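Local coordinates for lipid A deacylase PagL (Pseudomonas aeruginosa, PDB 2ERV), which hydrolyses the ester bond at the 3 position of lipid A in the bacterial outer membrane, releasing a primary fatty acyl chain, at residues S61-F66 and E105-A110; G44-E49 and K57-F62; T32-L37 and Y68-D73. All blocks are in the same frame, centred on the assembly; numbering follows the deposited sequence.

How the contacts relate
From the N terminus, the chain first meets 32-37, at the start of strand 35-48, and then 44-49, near that strand's end. There 57-62 pairs back on 44-49, so contact 2 closes a hairpin across a seven-residue connection. The same strand runs on through 61-66 to residue 70, within 68-73, where contact 3 closes a wider loop around contact 2, their nearest atoms about 17 Å apart. Contacts 2 and 3 thus zip two ends of one hairpin. Contact 1 shares Ser61 and Phe62 with contact 2 and crosses contact 3 along the chain, the segments alternating; its side chains meet on the inner side of the wall, past strand 75-88, tying the hairpin to strand 102-114.

Contact 1 of 3, residues S61-F66 and E105-A110; sequences SFAPVF and EDRIGA. With CA (calcium ion), chain C; CXE (pentaethylene glycol monodecyl ether), chain E.
The Glu105 carboxylate meets Ser61 and Ala63 with both oxygens: OE1 contacts Ala63 CB at 3.4 Å, while OE2 is 3.2 Å from Ser61 OG, a possible hydrogen bond whose proton has another acceptor nearby. The extended glutamate chain, CG anti to the backbone N (chi1 -179°), carries the carboxylate this far. Its stronger partner is Arg18, in a salt bridge with OE2. Beside it, Val65 CG2 sits 3.6 Å from Arg107 CZ, over the centre of one guanidinium face, the two side chains crossing at about a right angle. Arg107 itself is paired with Asp42, and its NH1 makes a long salt bridge of 3.7 Å to Glu105 OE1. These packed groups line the interior of an outer-membrane beta barrel. Strands 57-70 and 102-114 are not neighbours, since 75-88 runs between them; their axes come no closer than 8.4 Å, inclined at 45°, so side chains alone bridge the gap. Alternation along 105-110 turns Asp106 and Ile108 to the outer side, where protein packing gives way to a calcium ion and detergent. Asp106 OD2 binds the calcium at 2.5 Å, and Ile108 CD1 rests loosely 3.8 Å from the terminal hydroxyl oxygen O26 of a detergent molecule.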
loop_
_atom_site.group_PDB
_atom_site.type_symbol
_atom_site.label_atom_id
_atom_site.label_comp_id
_atom_site.label_asym_id
_atom_site.label_seq_id
_atom_site.Cartn_x
_atom_site.Cartn_y
_atom_site.Cartn_z
ATOM N N SER A 61 7.573 5.029 1.140
ATOM C CA SER A 61 6.653 5.390 0.064
ATOM C C SER A 61 5.609 6.382 0.555
ATOM O O SER A 61 5.343 6.524 1.760
ATOM C CB SER A 61 5.999 4.110 -0.469
ATOM O OG SER A 61 5.307 3.496 0.583
ATOM N N PHE A 62 5.057 7.125 -0.384
ATOM C CA PHE A 62 4.048 8.086 -0.087
ATOM C C PHE A 62 3.054 8.167 -1.255
ATOM O O PHE A 62 3.466 8.287 -2.398
ATOM C CB PHE A 62 4.668 9.463 0.140
ATOM C CG PHE A 62 3.653 10.493 0.489
ATOM C CD1 PHE A 62 3.213 10.622 1.799
ATOM C CD2 PHE A 62 3.087 11.290 -0.506
ATOM C CE1 PHE A 62 2.244 11.546 2.119
ATOM C CE2 PHE A 62 2.119 12.219 -0.173
ATOM C CZ PHE A 62 1.717 12.353 1.132
ATOM N N ALA A 63 1.754 8.089 -0.958
ATOM C CA ALA A 63 0.713 8.059 -1.991
ATOM C C ALA A 63 -0.558 8.745 -1.549
ATOM O O ALA A 63 -0.958 8.604 -0.372
ATOM C CB ALA A 63 0.383 6.560 -2.404
ATOM N N PRO A 64 -1.203 9.489 -2.472
ATOM C CA PRO A 64 -2.617 9.796 -2.304
ATOM C C PRO A 64 -3.355 8.504 -2.608
ATOM O O PRO A 64 -2.992 7.782 -3.564
ATOM C CB PRO A 64 -2.906 10.863 -3.392
ATOM C CG PRO A 64 -1.789 10.702 -4.444
ATOM C CD PRO A 64 -0.649 10.063 -3.723
ATOM N N VAL A 65 -4.333 8.168 -1.780
ATOM C CA VAL A 65 -5.114 6.944 -1.975
ATOM C C VAL A 65 -6.606 7.320 -1.989
ATOM O O VAL A 65 -7.117 7.839 -0.995
ATOM C CB VAL A 65 -4.866 5.914 -0.825
ATOM C CG1 VAL A 65 -5.655 4.624 -1.051
ATOM C CG2 VAL A 65 -3.328 5.598 -0.673
ATOM N N PHE A 66 -7.289 7.029 -3.085
ATOM C CA PHE A 66 -8.742 7.268 -3.206
ATOM C C PHE A 66 -9.478 6.095 -2.602
ATOM O O PHE A 66 -9.043 4.963 -2.727
ATOM C CB PHE A 66 -9.136 7.408 -4.686
ATOM C CG PHE A 66 -8.701 8.740 -5.279
ATOM C CD1 PHE A 66 -9.527 9.866 -5.170
ATOM C CD2 PHE A 66 -7.449 8.869 -5.868
ATOM C CE1 PHE A 66 -9.118 11.098 -5.670
ATOM C CE2 PHE A 66 -7.030 10.104 -6.391
ATOM C CZ PHE A 66 -7.874 11.208 -6.285
ATOM N N GLU A 105 4.549 3.596 -7.036
ATOM C CA GLU A 105 3.797 2.648 -6.227
ATOM C C GLU A 105 2.387 2.674 -6.768
ATOM O O GLU A 105 1.782 3.725 -6.710
ATOM C CB GLU A 105 3.709 3.145 -4.781
ATOM C CG GLU A 105 2.944 2.211 -3.831
ATOM C CD GLU A 105 2.900 2.739 -2.399
ATOM O OE1 GLU A 105 2.436 3.896 -2.221
ATOM O OE2 GLU A 105 3.358 2.009 -1.444
ATOM N N ASP A 106 1.880 1.562 -7.316
ATOM C CA ASP A 106 0.469 1.441 -7.746
ATOM C C ASP A 106 -0.223 0.455 -6.838
ATOM O O ASP A 106 0.301 -0.650 -6.631
ATOM C CB ASP A 106 0.392 0.867 -9.168
ATOM C CG ASP A 106 0.971 1.801 -10.218
ATOM O OD1 ASP A 106 0.694 3.022 -10.208
ATOM O OD2 ASP A 106 1.801 1.413 -11.055
ATOM N N ARG A 107 -1.377 0.830 -6.279
ATOM C CA ARG A 107 -2.002 -0.033 -5.293
ATOM C C ARG A 107 -3.513 -0.105 -5.462
ATOM O O ARG A 107 -4.147 0.866 -5.919
ATOM C CB ARG A 107 -1.697 0.480 -3.876
ATOM C CG ARG A 107 -1.828 1.989 -3.766
ATOM C CD ARG A 107 -1.164 2.558 -2.540
ATOM N NE ARG A 107 -1.888 2.149 -1.346
ATOM C CZ ARG A 107 -1.516 2.494 -0.120
ATOM N NH1 ARG A 107 -0.415 3.193 0.070
ATOM N NH2 ARG A 107 -2.241 2.131 0.897
ATOM N N ILE A 108 -4.069 -1.255 -5.104
ATOM C CA ILE A 108 -5.527 -1.419 -4.894
ATOM C C ILE A 108 -5.757 -2.153 -3.598
ATOM O O ILE A 108 -4.841 -2.765 -3.062
ATOM C CB ILE A 108 -6.200 -2.202 -6.027
ATOM C CG1 ILE A 108 -5.500 -3.543 -6.241
ATOM C CG2 ILE A 108 -6.158 -1.413 -7.299
ATOM C CD1 ILE A 108 -6.361 -4.575 -6.947
ATOM N N GLY A 109 -6.975 -2.117 -3.084
ATOM C CA GLY A 109 -7.233 -2.676 -1.780
ATOM C C GLY A 109 -8.746 -2.710 -1.551
ATOM O O GLY A 109 -9.514 -2.028 -2.256
ATOM N N ALA A 110 -9.146 -3.473 -0.540
ATOM C CA ALA A 110 -10.538 -3.555 -0.124
ATOM C C ALA A 110 -10.547 -3.943 1.357
ATOM O O ALA A 110 -9.614 -4.628 1.851
ATOM C CB ALA A 110 -11.270 -4.625 -0.986
HETATM CA CA CA C . 1.093 2.567 -13.101
HETATM C C10 CXE E . 2.219 -15.674 4.369
HETATM O O11 CXE E . 2.003 -14.269 4.223
HETATM C C12 CXE E . 0.969 -14.016 3.279
HETATM C C13 CXE E . -0.185 -13.279 3.953
HETATM O O14 CXE E . -0.711 -12.359 3.000
HETATM C C15 CXE E . -2.109 -12.486 2.783
HETATM C C16 CXE E . -2.395 -12.199 1.325
HETATM O O17 CXE E . -3.535 -11.366 1.267
HETATM C C18 CXE E . -4.262 -11.521 0.053
HETATM C C19 CXE E . -4.333 -10.199 -0.697
HETATM O O20 CXE E . -4.115 -10.468 -2.083
HETATM C C21 CXE E . -5.202 -10.101 -2.941
HETATM C C22 CXE E . -5.462 -8.614 -2.784
HETATM O O23 CXE E . -6.340 -8.143 -3.803
HETATM C C24 CXE E . -6.778 -6.822 -3.499
HETATM C C25 CXE E . -8.273 -6.831 -3.713
HETATM O O26 CXE E . -8.666 -5.539 -4.124
#

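Contact 2 of 3, residues G44-E49 and K57-F62; sequences GYTYWE and KHSLSF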
loop_
_atom_site.group_PDB
_atom_site.type_symbol
_atom_site.label_atom_id
_atom_site.label_comp_id
_atom_site.label_asym_id
_atom_site.label_seq_id
_atom_site.Cartn_x
_atom_site.Cartn_y
_atom_site.Cartn_z
ATOM N N GLY A 44 4.387 4.975 4.065
ATOM C CA GLY A 44 4.643 3.570 4.338
ATOM C C GLY A 44 6.122 3.302 4.512
ATOM O O GLY A 44 6.967 3.845 3.782
ATOM N N TYR A 45 6.450 2.480 5.500
ATOM C CA TYR A 45 7.814 2.012 5.607
ATOM C C TYR A 45 7.730 0.472 5.448
ATOM O O TYR A 45 7.019 -0.157 6.206
ATOM C CB TYR A 45 8.441 2.409 6.968
ATOM C CG TYR A 45 9.554 1.466 7.251
ATOM C CD1 TYR A 45 10.734 1.517 6.503
ATOM C CD2 TYR A 45 9.390 0.420 8.166
ATOM C CE1 TYR A 45 11.741 0.592 6.707
ATOM C CE2 TYR A 45 10.395 -0.528 8.377
ATOM C CZ TYR A 45 11.570 -0.431 7.640
ATOM O OH TYR A 45 12.568 -1.383 7.830
ATOM N N THR A 46 8.444 -0.121 4.487
ATOM C CA THR A 46 8.245 -1.562 4.200
ATOM C C THR A 46 9.564 -2.243 4.312
ATOM O O THR A 46 10.566 -1.714 3.841
ATOM C CB THR A 46 7.648 -1.789 2.778
ATOM O OG1 THR A 46 6.386 -1.084 2.665
ATOM C CG2 THR A 46 7.317 -3.272 2.526
ATOM N N TYR A 47 9.572 -3.405 4.960
ATOM C CA TYR A 47 10.745 -4.271 4.897
ATOM C C TYR A 47 10.414 -5.444 3.971
ATOM O O TYR A 47 9.325 -6.015 4.049
ATOM C CB TYR A 47 11.108 -4.811 6.306
ATOM C CG TYR A 47 12.235 -5.807 6.287
ATOM C CD1 TYR A 47 13.545 -5.369 6.211
ATOM C CD2 TYR A 47 12.003 -7.169 6.351
ATOM C CE1 TYR A 47 14.596 -6.262 6.175
ATOM C CE2 TYR A 47 13.094 -8.089 6.322
ATOM C CZ TYR A 47 14.355 -7.596 6.238
ATOM O OH TYR A 47 15.451 -8.426 6.225
ATOM N N TRP A 48 11.377 -5.791 3.124
ATOM C CA TRP A 48 11.236 -6.819 2.112
ATOM C C TRP A 48 12.268 -7.864 2.424
ATOM O O TRP A 48 13.462 -7.553 2.309
ATOM C CB TRP A 48 11.613 -6.243 0.726
ATOM C CG TRP A 48 10.706 -5.064 0.283
ATOM C CD1 TRP A 48 10.813 -3.741 0.687
ATOM C CD2 TRP A 48 9.538 -5.128 -0.543
ATOM N NE1 TRP A 48 9.801 -2.984 0.129
ATOM C CE2 TRP A 48 9.001 -3.817 -0.628
ATOM C CE3 TRP A 48 8.881 -6.168 -1.245
ATOM C CZ2 TRP A 48 7.847 -3.524 -1.384
ATOM C CZ3 TRP A 48 7.773 -5.871 -1.985
ATOM C CH2 TRP A 48 7.245 -4.569 -2.054
ATOM N N GLU A 49 11.829 -9.077 2.718
ATOM C CA GLU A 49 12.694 -10.223 2.927
ATOM C C GLU A 49 13.614 -10.406 1.721
ATOM O O GLU A 49 13.204 -10.174 0.562
ATOM C CB GLU A 49 11.863 -11.488 3.133
ATOM C CG GLU A 49 12.675 -12.741 3.447
ATOM C CD GLU A 49 11.887 -14.042 3.405
ATOM O OE1 GLU A 49 10.673 -14.064 3.092
ATOM O OE2 GLU A 49 12.512 -15.087 3.713
ATOM N N LYS A 57 15.750 -5.548 2.347
ATOM C CA LYS A 57 15.768 -4.158 1.893
ATOM C C LYS A 57 14.577 -3.380 2.495
ATOM O O LYS A 57 13.669 -3.972 3.052
ATOM C CB LYS A 57 15.696 -4.086 0.366
ATOM C CG LYS A 57 16.933 -4.584 -0.354
ATOM C CD LYS A 57 18.154 -3.659 -0.150
ATOM C CE LYS A 57 19.318 -4.068 -1.066
ATOM N NZ LYS A 57 19.901 -5.390 -0.718
ATOM N N HIS A 58 14.602 -2.062 2.380
ATOM C CA HIS A 58 13.562 -1.219 2.997
ATOM C C HIS A 58 13.088 -0.250 1.933
ATOM O O HIS A 58 13.864 0.132 1.058
ATOM C CB HIS A 58 14.163 -0.399 4.157
ATOM C CG HIS A 58 14.926 -1.228 5.148
ATOM N ND1 HIS A 58 14.354 -1.715 6.302
ATOM C CD2 HIS A 58 16.201 -1.681 5.134
ATOM C CE1 HIS A 58 15.257 -2.404 6.976
ATOM N NE2 HIS A 58 16.380 -2.419 6.278
ATOM N N SER A 59 11.828 0.134 1.994
ATOM C CA SER A 59 11.327 1.164 1.099
ATOM C C SER A 59 10.528 2.186 1.907
ATOM O O SER A 59 9.909 1.849 2.914
ATOM C CB SER A 59 10.489 0.563 -0.043
ATOM O OG SER A 59 9.280 0.022 0.436
ATOM N N LEU A 60 10.570 3.436 1.460
ATOM C CA LEU A 60 9.758 4.496 2.044
ATOM C C LEU A 60 8.867 4.939 0.890
ATOM O O LEU A 60 9.347 5.194 -0.204
ATOM C CB LEU A 60 10.638 5.678 2.459
ATOM C CG LEU A 60 11.079 5.994 3.896
ATOM C CD1 LEU A 60 11.055 4.797 4.841
ATOM C CD2 LEU A 60 12.478 6.735 3.958
ATOM N N SER A 61 7.573 5.029 1.140
ATOM C CA SER A 61 6.653 5.390 0.064
ATOM C C SER A 61 5.609 6.382 0.555
ATOM O O SER A 61 5.343 6.524 1.760
ATOM C CB SER A 61 5.999 4.110 -0.469
ATOM O OG SER A 61 5.307 3.496 0.583
ATOM N N PHE A 62 5.057 7.125 -0.384
ATOM C CA PHE A 62 4.048 8.086 -0.087
ATOM C C PHE A 62 3.054 8.167 -1.255
ATOM O O PHE A 62 3.466 8.287 -2.398
ATOM C CB PHE A 62 4.668 9.463 0.140
ATOM C CG PHE A 62 3.653 10.493 0.489
ATOM C CD1 PHE A 62 3.213 10.622 1.799
ATOM C CD2 PHE A 62 3.087 11.290 -0.506
ATOM C CE1 PHE A 62 2.244 11.546 2.119
ATOM C CE2 PHE A 62 2.119 12.219 -0.173
ATOM C CZ PHE A 62 1.717 12.353 1.132
HETATM O O HOH W 1 7.072 1.380 1.478
#
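Three hydroxyls from two strands converge on a single water: Thr46 OG1, Ser59 OG and Ser61 OG lie 2.8 to 2.9 Å from it, with Gly44 O adding a weak fourth contact. Ser59 is doubly held, because the indole of Trp48 donates NE1-H to Ser59 OG over 3.1 Å, an almost straight bond (176°) lying in the ring plane. With OG between the backbone N and the carbonyl carbon (chi1 68°), Ser59 faces the indole N-H on the neighbouring strand. Thr46 CG2, two residues back on the same strand as Trp48, packs 3.4 Å over one indole face, offset toward the rim. The backbones themselves form a regular antiparallel hairpin ladder: Gly44-Ser61, Thr46-Ser59 and Trp48-Lys57 are hydrogen-bonded pairs, alternating with the non-hydrogen-bonded pairs Tyr45-Leu60 and Tyr47-His58. The latter four residues occupy the other face, where Tyr45 and His58 lie side by side, rim to rim, with ring planes 20° apart. Tyr45 OH to His58 ND1 is modelled at 2.4 Å, a bond so short that its exact length is doubtful. Tyr47 approaches the same imidazole obliquely, CD1 to CE1 3.5 Å, completing an aromatic cluster, while Leu60 CD1 packs at the Tyr45 ring edge. Tyr45 and Gly44 also touch bound detergent. The hairpin is thus two-sided in the manner of a membrane barrel, and on its inner face the Trp48 side chain comes close to the catalytic residues, about 6 Å from the side chain of Glu140. Ser59 OG accepting the indole N-H, and the water shared among several hydroxyls, would be consistent with a polar network linking the two strands.

Contact 3 of 3, residues T32-L37 and Y68-D73; sequences TSTGRL and YEFAGD
At the end of the beta hairpin where strand 35-48 begins and strand 57-70 stops, far from its connecting turn, Arg36 and Glu69 form a hydrogen-bonded antiparallel pair whose side chains add a salt bridge. The two chains run side by side. Arg36 NE reaches Glu69 OE1 at 2.9 Å and Arg36 NH2 reaches the same oxygen at 3.2 Å; OE1 lies in the guanidinium plane, yet is met from above its own carboxylate plane, the two planes being 59° apart. Arg36 NH1 turns instead to Ser28. On the other face, Tyr68 has CG anti to the backbone N (chi1 -169°), which lays its ring under the opposite backbone. Arg36 O sits 3.4 Å above that ring, offset toward the rim. The phenol ends beside Gly35, its OH 3.3 Å from Gly35 C, and shares a water with Thr32 OG1. Thr32 OG1 also accepts from Thr34 N, an ST turn. Beyond the turn, Thr34 O accepts Ala71 N at 3.0 Å. Phe70 turns away, its ring receiving Tyr68 CD2 over the centre, and it touches bound detergent. Two N-H groups converging on one carboxylate oxygen probably concentrate negative charge there, and together with the backbone bonds they are consistent with a firm pairing of the two strand ends at the surface.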
loop_
_atom_site.group_PDB
_atom_site.type_symbol
_atom_site.label_atom_id
_atom_site.label_comp_id
_atom_site.label_asym_id
_atom_site.label_seq_id
_atom_site.Cartn_x
_atom_site.Cartn_y
_atom_site.Cartn_z
ATOM N N THR A 32 -23.904 9.665 -1.952
ATOM C CA THR A 32 -25.278 9.204 -2.192
ATOM C C THR A 32 -25.604 8.218 -1.067
ATOM O O THR A 32 -24.746 7.951 -0.181
ATOM C CB THR A 32 -25.412 8.497 -3.568
ATOM O OG1 THR A 32 -24.508 7.375 -3.626
ATOM C CG2 THR A 32 -24.923 9.409 -4.727
ATOM N N SER A 33 -26.798 7.624 -1.135
ATOM C CA SER A 33 -27.186 6.586 -0.185
ATOM C C SER A 33 -26.258 5.360 -0.324
ATOM O O SER A 33 -26.104 4.573 0.613
ATOM C CB SER A 33 -28.658 6.194 -0.430
ATOM O OG SER A 33 -28.829 5.711 -1.754
ATOM N N THR A 34 -25.623 5.222 -1.486
ATOM C CA THR A 34 -24.698 4.121 -1.744
ATOM C C THR A 34 -23.398 4.213 -0.961
ATOM O O THR A 34 -22.896 3.193 -0.486
ATOM C CB THR A 34 -24.438 4.002 -3.256
ATOM O OG1 THR A 34 -25.681 3.615 -3.858
ATOM C CG2 THR A 34 -23.509 2.836 -3.586
ATOM N N GLY A 35 -22.868 5.430 -0.816
ATOM C CA GLY A 35 -21.548 5.618 -0.240
ATOM C C GLY A 35 -20.994 6.940 -0.729
ATOM O O GLY A 35 -21.771 7.828 -1.142
ATOM N N ARG A 36 -19.663 7.075 -0.711
ATOM C CA ARG A 36 -19.038 8.327 -1.097
ATOM C C ARG A 36 -17.635 7.984 -1.561
ATOM O O ARG A 36 -17.070 6.948 -1.147
ATOM C CB ARG A 36 -18.961 9.284 0.089
ATOM C CG ARG A 36 -18.322 8.654 1.346
ATOM C CD ARG A 36 -17.953 9.622 2.454
ATOM N NE ARG A 36 -17.274 8.919 3.561
ATOM C CZ ARG A 36 -16.252 9.416 4.264
ATOM N NH1 ARG A 36 -15.725 10.601 3.961
ATOM N NH2 ARG A 36 -15.725 8.714 5.258
ATOM N N LEU A 37 -17.094 8.865 -2.410
ATOM C CA LEU A 37 -15.691 8.874 -2.748
ATOM C C LEU A 37 -14.978 9.754 -1.727
ATOM O O LEU A 37 -15.441 10.857 -1.386
ATOM C CB LEU A 37 -15.432 9.390 -4.172
ATOM C CG LEU A 37 -13.946 9.351 -4.658
ATOM C CD1 LEU A 37 -13.476 7.890 -4.896
ATOM C CD2 LEU A 37 -13.768 10.177 -5.953
ATOM N N TYR A 68 -13.431 4.401 -2.142
ATOM C CA TYR A 68 -14.883 4.463 -2.167
ATOM C C TYR A 68 -15.408 3.707 -0.941
ATOM O O TYR A 68 -15.171 2.513 -0.800
ATOM C CB TYR A 68 -15.486 3.898 -3.469
ATOM C CG TYR A 68 -16.951 4.243 -3.546
ATOM C CD1 TYR A 68 -17.384 5.461 -4.122
ATOM C CD2 TYR A 68 -17.897 3.410 -2.974
ATOM C CE1 TYR A 68 -18.777 5.789 -4.175
ATOM C CE2 TYR A 68 -19.224 3.749 -2.968
ATOM C CZ TYR A 68 -19.654 4.941 -3.582
ATOM O OH TYR A 68 -20.985 5.223 -3.575
ATOM N N GLU A 69 -16.170 4.393 -0.088
ATOM C CA GLU A 69 -16.608 3.819 1.164
ATOM C C GLU A 69 -18.095 3.661 1.031
ATOM O O GLU A 69 -18.796 4.638 0.833
ATOM C CB GLU A 69 -16.297 4.747 2.328
ATOM C CG GLU A 69 -16.831 4.229 3.662
ATOM C CD GLU A 69 -16.805 5.308 4.728
ATOM O OE1 GLU A 69 -17.659 6.251 4.691
ATOM O OE2 GLU A 69 -15.918 5.216 5.604
ATOM N N PHE A 70 -18.570 2.426 1.104
ATOM C CA PHE A 70 -19.983 2.148 1.018
ATOM C C PHE A 70 -20.699 2.447 2.353
ATOM O O PHE A 70 -20.114 2.299 3.414
ATOM C CB PHE A 70 -20.159 0.656 0.666
ATOM C CG PHE A 70 -19.672 0.301 -0.707
ATOM C CD1 PHE A 70 -20.553 0.373 -1.798
ATOM C CD2 PHE A 70 -18.333 -0.087 -0.928
ATOM C CE1 PHE A 70 -20.115 0.045 -3.099
ATOM C CE2 PHE A 70 -17.856 -0.402 -2.233
ATOM C CZ PHE A 70 -18.760 -0.332 -3.330
ATOM N N ALA A 71 -21.973 2.840 2.300
ATOM C CA ALA A 71 -22.760 3.106 3.523
ATOM C C ALA A 71 -22.699 1.947 4.541
ATOM O O ALA A 71 -22.588 0.763 4.191
ATOM C CB ALA A 71 -24.220 3.371 3.162
ATOM N N GLY A 72 -22.734 2.283 5.822
ATOM C CA GLY A 72 -22.785 1.246 6.843
ATOM C C GLY A 72 -22.852 1.959 8.174
ATOM O O GLY A 72 -22.899 3.205 8.228
ATOM N N ASP A 73 -22.891 1.164 9.241
ATOM C CA ASP A 73 -22.890 1.693 10.578
ATOM C C ASP A 73 -21.661 1.116 11.259
ATOM O O ASP A 73 -20.554 1.676 11.099
ATOM C CB ASP A 73 -24.168 1.373 11.329
ATOM C CG ASP A 73 -24.138 1.893 12.752
ATOM O OD1 ASP A 73 -24.173 3.126 12.911
ATOM O OD2 ASP A 73 -24.065 1.162 13.776
HETATM O O HOH W 2 -21.874 7.387 -4.539
#